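Putative uncharacterized protein (Dictyostelium purpureum, PDB 4R12) probably serves as an essential subunit of the gamma-secretase complex, which cleaves membrane proteins such as Notch receptors within the membrane, with a putative role in recruiting substrates. Local coordinates at residues L504-L509 with S530-S535; L508-T513 with S541-H546; T520-D525 with G536-S541. One frame throughout, in Å; residues are numbered along the deposited sequence.

Interaction 1. Residues L504-L509 with S530-S535. With CA (calcium ion), chain G.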
loop_
_atom_site.group_PDB
_atom_site.type_symbol
_atom_site.label_atom_id
_atom_site.label_comp_id
_atom_site.label_asym_id
_atom_site.label_seq_id
_atom_site.Cartn_x
_atom_site.Cartn_y
_atom_site.Cartn_z
ATOM N N LEU A 504 -4.336 5.824 -11.101
ATOM C CA LEU A 504 -4.089 4.801 -12.127
ATOM C C LEU A 504 -4.913 3.535 -11.888
ATOM O O LEU A 504 -5.575 3.026 -12.815
ATOM C CB LEU A 504 -2.598 4.446 -12.198
ATOM C CG LEU A 504 -2.200 3.341 -13.186
ATOM C CD1 LEU A 504 -2.736 3.625 -14.596
ATOM C CD2 LEU A 504 -0.692 3.167 -13.233
ATOM N N ILE A 505 -4.877 3.006 -10.663
ATOM C CA ILE A 505 -5.693 1.827 -10.355
ATOM C C ILE A 505 -7.176 2.124 -10.644
ATOM O O ILE A 505 -7.870 1.319 -11.264
ATOM C CB ILE A 505 -5.515 1.366 -8.887
ATOM C CG1 ILE A 505 -4.105 0.803 -8.659
ATOM C CG2 ILE A 505 -6.536 0.316 -8.517
ATOM C CD1 ILE A 505 -3.797 0.523 -7.175
ATOM N N HIS A 506 -7.647 3.291 -10.223
ATOM C CA HIS A 506 -9.036 3.683 -10.487
ATOM C C HIS A 506 -9.359 3.717 -11.998
ATOM O O HIS A 506 -10.318 3.098 -12.452
ATOM C CB HIS A 506 -9.314 5.054 -9.858
ATOM C CG HIS A 506 -10.673 5.602 -10.162
ATOM N ND1 HIS A 506 -10.892 6.939 -10.408
ATOM C CD2 HIS A 506 -11.888 5.003 -10.229
ATOM C CE1 HIS A 506 -12.183 7.140 -10.632
ATOM N NE2 HIS A 506 -12.806 5.981 -10.529
ATOM N N ARG A 507 -8.566 4.443 -12.763
ATOM C CA ARG A 507 -8.866 4.607 -14.189
ATOM C C ARG A 507 -8.708 3.292 -14.961
ATOM O O ARG A 507 -9.462 3.021 -15.909
ATOM C CB ARG A 507 -7.980 5.682 -14.799
ATOM C CG ARG A 507 -8.101 7.077 -14.184
ATOM C CD ARG A 507 -9.137 7.945 -14.868
ATOM N NE ARG A 507 -8.848 8.169 -16.287
ATOM C CZ ARG A 507 -9.688 8.776 -17.120
ATOM N NH1 ARG A 507 -10.857 9.210 -16.665
ATOM N NH2 ARG A 507 -9.368 8.949 -18.404
ATOM N N LEU A 508 -7.746 2.469 -14.553
ATOM C CA LEU A 508 -7.546 1.176 -15.194
ATOM C C LEU A 508 -8.697 0.205 -14.874
ATOM O O LEU A 508 -9.251 -0.424 -15.774
ATOM C CB LEU A 508 -6.194 0.578 -14.772
ATOM C CG LEU A 508 -5.853 -0.797 -15.343
ATOM C CD1 LEU A 508 -5.765 -0.739 -16.891
ATOM C CD2 LEU A 508 -4.550 -1.337 -14.720
ATOM N N LEU A 509 -9.069 0.108 -13.598
ATOM C CA LEU A 509 -10.174 -0.762 -13.174
ATOM C C LEU A 509 -11.484 -0.327 -13.833
ATOM O O LEU A 509 -12.252 -1.158 -14.309
ATOM C CB LEU A 509 -10.333 -0.744 -11.646
ATOM C CG LEU A 509 -11.446 -1.602 -11.019
ATOM C CD1 LEU A 509 -11.283 -3.058 -11.420
ATOM C CD2 LEU A 509 -11.445 -1.485 -9.502
ATOM N N SER A 530 -22.815 10.909 -16.247
ATOM C CA SER A 530 -22.734 9.624 -15.548
ATOM C C SER A 530 -21.660 8.707 -16.140
ATOM O O SER A 530 -21.839 7.493 -16.245
ATOM C CB SER A 530 -24.089 8.914 -15.574
ATOM O OG SER A 530 -25.143 9.818 -15.274
ATOM N N SER A 531 -20.549 9.300 -16.541
ATOM C CA SER A 531 -19.470 8.533 -17.141
ATOM C C SER A 531 -18.182 9.339 -17.076
ATOM O O SER A 531 -18.176 10.474 -16.593
ATOM C CB SER A 531 -19.824 8.142 -18.579
ATOM O OG SER A 531 -20.402 9.222 -19.301
ATOM N N LEU A 532 -17.082 8.738 -17.524
ATOM C CA LEU A 532 -15.785 9.393 -17.477
ATOM C C LEU A 532 -15.245 9.539 -18.892
ATOM O O LEU A 532 -15.605 8.780 -19.786
ATOM C CB LEU A 532 -14.797 8.603 -16.615
ATOM C CG LEU A 532 -15.162 8.428 -15.138
ATOM C CD1 LEU A 532 -14.040 7.663 -14.407
ATOM C CD2 LEU A 532 -15.462 9.772 -14.473
ATOM N N CYS A 533 -14.376 10.518 -19.086
ATOM C CA CYS A 533 -13.790 10.741 -20.396
ATOM C C CYS A 533 -12.441 10.033 -20.561
ATOM O O CYS A 533 -11.509 10.222 -19.769
ATOM C CB CYS A 533 -13.636 12.234 -20.651
ATOM S SG CYS A 533 -13.039 12.575 -22.318
ATOM N N TYR A 534 -12.353 9.207 -21.597
ATOM C CA TYR A 534 -11.108 8.566 -21.997
ATOM C C TYR A 534 -10.822 8.901 -23.454
ATOM O O TYR A 534 -11.435 8.305 -24.347
ATOM C CB TYR A 534 -11.178 7.046 -21.846
ATOM C CG TYR A 534 -11.193 6.520 -20.430
ATOM C CD1 TYR A 534 -12.335 6.613 -19.644
ATOM C CD2 TYR A 534 -10.075 5.884 -19.898
ATOM C CE1 TYR A 534 -12.355 6.099 -18.355
ATOM C CE2 TYR A 534 -10.088 5.372 -18.621
ATOM C CZ TYR A 534 -11.226 5.480 -17.855
ATOM O OH TYR A 534 -11.223 4.970 -16.584
ATOM N N SER A 535 -9.926 9.855 -23.694
ATOM C CA SER A 535 -9.453 10.139 -25.056
ATOM C C SER A 535 -10.599 10.344 -26.051
ATOM O O SER A 535 -10.617 9.723 -27.119
ATOM C CB SER A 535 -8.553 8.997 -25.558
ATOM O OG SER A 535 -7.435 8.811 -24.710
HETATM CA CA CA G . -18.770 12.789 -15.831
HETATM O O HOH W 1 -19.933 11.412 -14.098
HETATM O O HOH W 2 -20.347 14.736 -15.478
HETATM O O HOH W 3 -17.408 13.191 -13.984
#

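Interaction 2. Residues L508-T513 with S541-H546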
loop_
_atom_site.group_PDB
_atom_site.type_symbol
_atom_site.label_atom_id
_atom_site.label_comp_id
_atom_site.label_asym_id
_atom_site.label_seq_id
_atom_site.Cartn_x
_atom_site.Cartn_y
_atom_site.Cartn_z
ATOM N N LEU A 508 -7.746 2.469 -14.553
ATOM C CA LEU A 508 -7.546 1.176 -15.194
ATOM C C LEU A 508 -8.697 0.205 -14.874
ATOM O O LEU A 508 -9.251 -0.424 -15.774
ATOM C CB LEU A 508 -6.194 0.578 -14.772
ATOM C CG LEU A 508 -5.853 -0.797 -15.343
ATOM C CD1 LEU A 508 -5.765 -0.739 -16.891
ATOM C CD2 LEU A 508 -4.550 -1.337 -14.720
ATOM N N LEU A 509 -9.069 0.108 -13.598
ATOM C CA LEU A 509 -10.174 -0.762 -13.174
ATOM C C LEU A 509 -11.484 -0.327 -13.833
ATOM O O LEU A 509 -12.252 -1.158 -14.309
ATOM C CB LEU A 509 -10.333 -0.744 -11.646
ATOM C CG LEU A 509 -11.446 -1.602 -11.019
ATOM C CD1 LEU A 509 -11.283 -3.058 -11.420
ATOM C CD2 LEU A 509 -11.445 -1.485 -9.502
ATOM N N TYR A 510 -11.731 0.981 -13.823
ATOM C CA TYR A 510 -12.914 1.553 -14.464
ATOM C C TYR A 510 -12.975 1.122 -15.936
ATOM O O TYR A 510 -14.009 0.666 -16.423
ATOM C CB TYR A 510 -12.890 3.084 -14.345
ATOM C CG TYR A 510 -14.169 3.782 -14.773
ATOM C CD1 TYR A 510 -14.465 3.988 -16.125
ATOM C CD2 TYR A 510 -15.084 4.245 -13.823
ATOM C CE1 TYR A 510 -15.640 4.624 -16.513
ATOM C CE2 TYR A 510 -16.262 4.881 -14.204
ATOM C CZ TYR A 510 -16.532 5.070 -15.548
ATOM O OH TYR A 510 -17.696 5.701 -15.933
ATOM N N SER A 511 -11.851 1.248 -16.635
ATOM C CA SER A 511 -11.798 0.915 -18.050
ATOM C C SER A 511 -12.005 -0.580 -18.320
ATOM O O SER A 511 -12.760 -0.948 -19.222
ATOM C CB SER A 511 -10.457 1.371 -18.644
ATOM O OG SER A 511 -10.372 0.989 -20.000
ATOM N N ILE A 512 -11.348 -1.442 -17.540
ATOM C CA ILE A 512 -11.410 -2.879 -17.817
ATOM C C ILE A 512 -12.827 -3.414 -17.631
ATOM O O ILE A 512 -13.258 -4.346 -18.310
ATOM C CB ILE A 512 -10.463 -3.665 -16.898
ATOM C CG1 ILE A 512 -9.016 -3.434 -17.303
ATOM C CG2 ILE A 512 -10.752 -5.162 -16.965
ATOM C CD1 ILE A 512 -8.082 -3.988 -16.201
ATOM N N THR A 513 -13.558 -2.801 -16.715
ATOM C CA THR A 513 -14.887 -3.282 -16.369
ATOM C C THR A 513 -16.006 -2.510 -17.077
ATOM O O THR A 513 -17.175 -2.683 -16.754
ATOM C CB THR A 513 -15.103 -3.201 -14.845
ATOM O OG1 THR A 513 -14.891 -1.857 -14.412
ATOM C CG2 THR A 513 -14.112 -4.117 -14.099
ATOM N N SER A 541 -18.922 2.665 -16.558
ATOM C CA SER A 541 -18.495 1.527 -15.733
ATOM C C SER A 541 -19.027 1.673 -14.318
ATOM O O SER A 541 -19.035 2.774 -13.766
ATOM C CB SER A 541 -16.966 1.425 -15.698
ATOM O OG SER A 541 -16.532 0.346 -14.883
ATOM N N ASN A 542 -19.432 0.553 -13.725
ATOM C CA ASN A 542 -19.892 0.507 -12.338
ATOM C C ASN A 542 -18.705 0.406 -11.376
ATOM O O ASN A 542 -18.572 -0.558 -10.613
ATOM C CB ASN A 542 -20.858 -0.670 -12.143
ATOM C CG ASN A 542 -21.733 -0.517 -10.919
ATOM O OD1 ASN A 542 -21.798 0.550 -10.317
ATOM N ND2 ASN A 542 -22.416 -1.587 -10.549
ATOM N N THR A 543 -17.850 1.424 -11.430
ATOM C CA THR A 543 -16.601 1.480 -10.670
ATOM C C THR A 543 -16.555 2.794 -9.907
ATOM O O THR A 543 -16.879 3.841 -10.465
ATOM C CB THR A 543 -15.383 1.376 -11.609
ATOM O OG1 THR A 543 -15.421 0.117 -12.292
ATOM C CG2 THR A 543 -14.055 1.507 -10.843
ATOM N N HIS A 544 -16.152 2.753 -8.641
ATOM C CA HIS A 544 -16.387 3.880 -7.739
ATOM C C HIS A 544 -15.284 4.060 -6.710
ATOM O O HIS A 544 -14.769 3.086 -6.155
ATOM C CB HIS A 544 -17.737 3.696 -7.023
ATOM C CG HIS A 544 -18.866 3.403 -7.963
ATOM N ND1 HIS A 544 -19.498 4.384 -8.694
ATOM C CD2 HIS A 544 -19.430 2.230 -8.338
ATOM C CE1 HIS A 544 -20.426 3.834 -9.459
ATOM N NE2 HIS A 544 -20.405 2.526 -9.260
ATOM N N LEU A 545 -14.927 5.314 -6.465
ATOM C CA LEU A 545 -14.053 5.652 -5.356
ATOM C C LEU A 545 -14.821 5.680 -4.038
ATOM O O LEU A 545 -16.003 6.022 -4.017
ATOM C CB LEU A 545 -13.409 7.021 -5.587
ATOM C CG LEU A 545 -12.535 7.178 -6.833
ATOM C CD1 LEU A 545 -12.251 8.657 -7.079
ATOM C CD2 LEU A 545 -11.235 6.417 -6.657
ATOM N N HIS A 546 -14.142 5.351 -2.942
ATOM C CA HIS A 546 -14.720 5.563 -1.614
ATOM C C HIS A 546 -13.661 6.020 -0.604
ATOM O O HIS A 546 -12.526 5.522 -0.622
ATOM C CB HIS A 546 -15.404 4.298 -1.091
ATOM C CG HIS A 546 -16.476 4.589 -0.091
ATOM N ND1 HIS A 546 -17.809 4.665 -0.435
ATOM C CD2 HIS A 546 -16.410 4.883 1.228
ATOM C CE1 HIS A 546 -18.521 4.967 0.638
ATOM N NE2 HIS A 546 -17.695 5.108 1.661
HETATM O O HOH W 4 -19.150 -2.132 -14.953
#

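Interaction 3. Residues T520-D525 with G536-S541. With CA (calcium ion), chain G.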
loop_
_atom_site.group_PDB
_atom_site.type_symbol
_atom_site.label_atom_id
_atom_site.label_comp_id
_atom_site.label_asym_id
_atom_site.label_seq_id
_atom_site.Cartn_x
_atom_site.Cartn_y
_atom_site.Cartn_z
ATOM N N THR A 520 -17.621 10.963 -28.269
ATOM C CA THR A 520 -18.269 12.248 -27.981
ATOM C C THR A 520 -17.328 13.431 -28.174
ATOM O O THR A 520 -17.747 14.586 -28.147
ATOM C CB THR A 520 -18.794 12.294 -26.533
ATOM O OG1 THR A 520 -17.677 12.285 -25.636
ATOM C CG2 THR A 520 -19.669 11.082 -26.234
ATOM N N ASN A 521 -16.046 13.125 -28.353
ATOM C CA ASN A 521 -14.998 14.139 -28.347
ATOM C C ASN A 521 -14.935 14.891 -27.020
ATOM O O ASN A 521 -14.540 16.043 -26.987
ATOM C CB ASN A 521 -15.182 15.128 -29.511
ATOM C CG ASN A 521 -15.006 14.458 -30.859
ATOM O OD1 ASN A 521 -14.117 13.624 -31.018
ATOM N ND2 ASN A 521 -15.861 14.788 -31.821
ATOM N N CYS A 522 -15.293 14.227 -25.926
ATOM C CA CYS A 522 -15.146 14.834 -24.602
ATOM C C CYS A 522 -13.683 15.188 -24.324
ATOM O O CYS A 522 -12.776 14.488 -24.810
ATOM C CB CYS A 522 -15.662 13.891 -23.519
ATOM S SG CYS A 522 -14.749 12.316 -23.438
ATOM N N THR A 523 -13.447 16.264 -23.567
ATOM C CA THR A 523 -12.080 16.607 -23.158
ATOM C C THR A 523 -11.908 16.597 -21.633
ATOM O O THR A 523 -10.822 16.862 -21.123
ATOM C CB THR A 523 -11.642 17.989 -23.691
ATOM O OG1 THR A 523 -12.523 18.996 -23.184
ATOM C CG2 THR A 523 -11.658 18.018 -25.222
ATOM N N SER A 524 -12.971 16.297 -20.903
ATOM C CA SER A 524 -12.853 16.119 -19.459
ATOM C C SER A 524 -14.027 15.301 -18.957
ATOM O O SER A 524 -15.040 15.195 -19.642
ATOM C CB SER A 524 -12.804 17.467 -18.739
ATOM O OG SER A 524 -14.113 17.978 -18.599
ATOM N N ASP A 525 -13.894 14.724 -17.765
ATOM C CA ASP A 525 -14.947 13.883 -17.212
ATOM C C ASP A 525 -16.274 14.630 -17.085
ATOM O O ASP A 525 -17.329 14.030 -17.244
ATOM C CB ASP A 525 -14.538 13.321 -15.844
ATOM C CG ASP A 525 -13.331 12.410 -15.919
ATOM O OD1 ASP A 525 -13.074 11.813 -16.997
ATOM O OD2 ASP A 525 -12.632 12.275 -14.894
ATOM N N GLY A 536 -11.575 11.171 -25.683
ATOM C CA GLY A 536 -12.704 11.462 -26.555
ATOM C C GLY A 536 -13.877 10.495 -26.485
ATOM O O GLY A 536 -14.882 10.688 -27.180
ATOM N N GLN A 537 -13.747 9.447 -25.678
ATOM C CA GLN A 537 -14.859 8.540 -25.420
ATOM C C GLN A 537 -15.462 8.807 -24.050
ATOM O O GLN A 537 -14.723 8.979 -23.075
ATOM C CB GLN A 537 -14.409 7.078 -25.487
ATOM C CG GLN A 537 -13.708 6.679 -26.782
ATOM C CD GLN A 537 -14.681 6.410 -27.908
ATOM O OE1 GLN A 537 -14.548 6.968 -28.986
ATOM N NE2 GLN A 537 -15.669 5.553 -27.662
ATOM N N CYS A 538 -16.795 8.837 -23.976
ATOM C CA CYS A 538 -17.480 8.748 -22.683
ATOM C C CYS A 538 -17.666 7.277 -22.338
ATOM O O CYS A 538 -18.323 6.537 -23.071
ATOM C CB CYS A 538 -18.825 9.483 -22.707
ATOM S SG CYS A 538 -18.615 11.275 -22.675
ATOM N N VAL A 539 -17.040 6.846 -21.247
ATOM C CA VAL A 539 -16.995 5.431 -20.897
ATOM C C VAL A 539 -17.819 5.184 -19.641
ATOM O O VAL A 539 -17.709 5.911 -18.653
ATOM C CB VAL A 539 -15.541 4.951 -20.681
ATOM C CG1 VAL A 539 -15.496 3.469 -20.339
ATOM C CG2 VAL A 539 -14.700 5.249 -21.926
ATOM N N SER A 540 -18.654 4.154 -19.693
ATOM C CA SER A 540 -19.531 3.845 -18.574
ATOM C C SER A 540 -19.052 2.582 -17.873
ATOM O O SER A 540 -18.809 1.568 -18.515
ATOM C CB SER A 540 -20.967 3.677 -19.058
ATOM O OG SER A 540 -21.442 4.885 -19.627
ATOM N N SER A 541 -18.922 2.665 -16.558
ATOM C CA SER A 541 -18.495 1.527 -15.733
ATOM C C SER A 541 -19.027 1.673 -14.318
ATOM O O SER A 541 -19.035 2.774 -13.766
ATOM C CB SER A 541 -16.966 1.425 -15.698
ATOM O OG SER A 541 -16.532 0.346 -14.883
HETATM CA CA CA G . -18.770 12.789 -15.831
HETATM O O HOH W 5 -10.071 13.332 -24.133
HETATM O O HOH W 2 -20.347 14.736 -15.478
HETATM O O HOH W 1 -19.933 11.412 -14.098
HETATM O O HOH W 3 -17.408 13.191 -13.984
#

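Interaction 1. Residues L504-L509 with S530-S535
Arg507 and Tyr534 pass in opposite directions, the guanidinium reaching the strand backbone at Cys533 and the phenol hydroxyl reaching Arg507 O. The guanidinium of Arg507 lies flat over one face of the Tyr534 ring, the planes 9° apart, and Arg507 CZ stands 3.8 Å from the ring centroid, close to the ring normal: a stacked cation-pi pair. Two bends along the arginine chain lay its guanidinium over the ring while NH2 still reaches the strand. At the guanidinium edge, in its plane, the carbonyl O of Cys533 takes a nearly straight bond from Arg507 NH2 (2.8 Å) and a weak one from Arg507 NH1. The return grip comes from Tyr534 OH, which donates to Arg507 O at 2.7 Å, in the carbonyl plane and on a lone pair. A leucine in place of Tyr534 would probably leave that helix carbonyl without its hydroxyl donor and the guanidinium without the flat surface that fixes its tilt. Leu532 adds apolar cover, its CB 4.0 Å from Arg507 NH1 and its CD1 4.2 Å from His506 CE1. Arg507 NE also bonds Leu472 O. Just before the strand, Ser531 O binds calcium with the backbone O atoms of Asp525 and Cys528. Segment 504-509 of helix 500-512 runs nearly at right angles (87°) to strand 532-534, with strand 192-203 and helices 234-252 and 452-463 packed against the helix.

Interaction 2. Residues L508-T513 with S541-H546
Tyr510 and Thr543 bring the last turn of helix 500-512 close against strand 542-548, their CA atoms 5.3 Å apart, and Asn542 between the touching residues Ser541 and Thr543 is the centre of an inverse gamma turn. The Tyr510 ring is met over one face by Ser541 CB, which sits 3.5 Å from the ring centroid and 7° off the normal, a well-centred CH-pi contact. From the same serine, OG turns back to the helix and donates to Tyr510 O (3.0 Å), in the carbonyl plane and on a lone pair; with chi1 at 179°, OG lies opposite its own backbone N, where it meets that carbonyl. One residue thus holds both the ring and the carbonyl of Tyr510. The phenol's own hydroxyl bonds to Val539 O. Thr543 CB packs obliquely on the ring, 3.6 Å from Tyr510 CD2, and its CG2 methyl touches Leu509 CG at 4.1 Å. Thr513 OG1 donates to Leu509 O (2.7 Å), which also accepts from Thr513 N on the other face of its plane, two bonds to one carbonyl at the point where the helix stops. A water joins Thr513 O to Asn542 N. Ser202 OG bonds both Thr513 OG1 and Thr543 OG1, linking this buried cluster to strand 192-203, the antiparallel partner of strand 542-548, while Ile248 of helix 234-252 packs on Leu509 and Thr513.

Interaction 3. Residues T520-D525 with G536-S541
A small antiparallel three-stranded sheet, tied by disulfides and bordered by a calcium site, supplies this contact, where the weakly bonded last residues, 520-522, of strand 516-522 turn across Gly536-Cys538 of strand 536-540. Gly536 O is the shared acceptor: Thr520 N approaches nearly head-on at 3.0 Å, with an N-H...O angle of 170°, and Asn521 N bonds it at 2.9 Å through a more bent path. Two successive backbone N-H groups therefore converge on one carbonyl as the first strand curls away. Thr520 helps to shape that curl, because its OG1 accepts from Cys522 N (3.1 Å) in an ST turn; chi1 of 67° places the hydroxyl between backbone N and carbonyl carbon, within range of the main chain. The same OG1 lies 3.3 Å from Cys538 SG, and the Thr520 methyl, CG2, also packs against that sulfur. Cys522 CB meets Cys538 SG from a second direction at 4.0 Å, and Cys522 SG rests 3.4 Å from Gln537 O. Gly536 CA makes a CA-H...O contact with Cys522 O, in a backbone conformation where a side chain would press on the preceding carbonyl. A water also spans Cys522 O and Gly536 N, weakly at the latter. Cys522 is disulfide-bonded to Cys533 and Cys538 to Cys528, so both cysteines reach into the intervening chain. Farther along, Asp525 O binds calcium at 2.4 Å, with three waters and the carbonyls of Cys528 and Ser531. Strand 536-540 is the middle strand of the sheet, flanked by 516-522 and by 532-534, whose Leu532 shares backbone bonds with Val539.

Overall arrangement
The three contacts show how a small disulfide-rich sheet is joined to a larger fold. Centres of interactions 1 and 2 are about 7 Å apart and both start from helix 500-512; interaction 3 lies about 9 Å from the first and 14 Å from the second. Along the chain the helix precedes strands 516-522, 532-534, 536-540 and 542-548, so interaction 2 brackets interaction 3, whereas 1 and 3 interleave. A disulfide and the calcium ion connect interactions 1 and 3; interactions 2 and 3 share Ser541 and meet through Tyr510. Interactions 1 and 2 join the helix to strands that follow it, and interaction 3, beside the calcium, joins two of those strands, all in the inferred extracellular region.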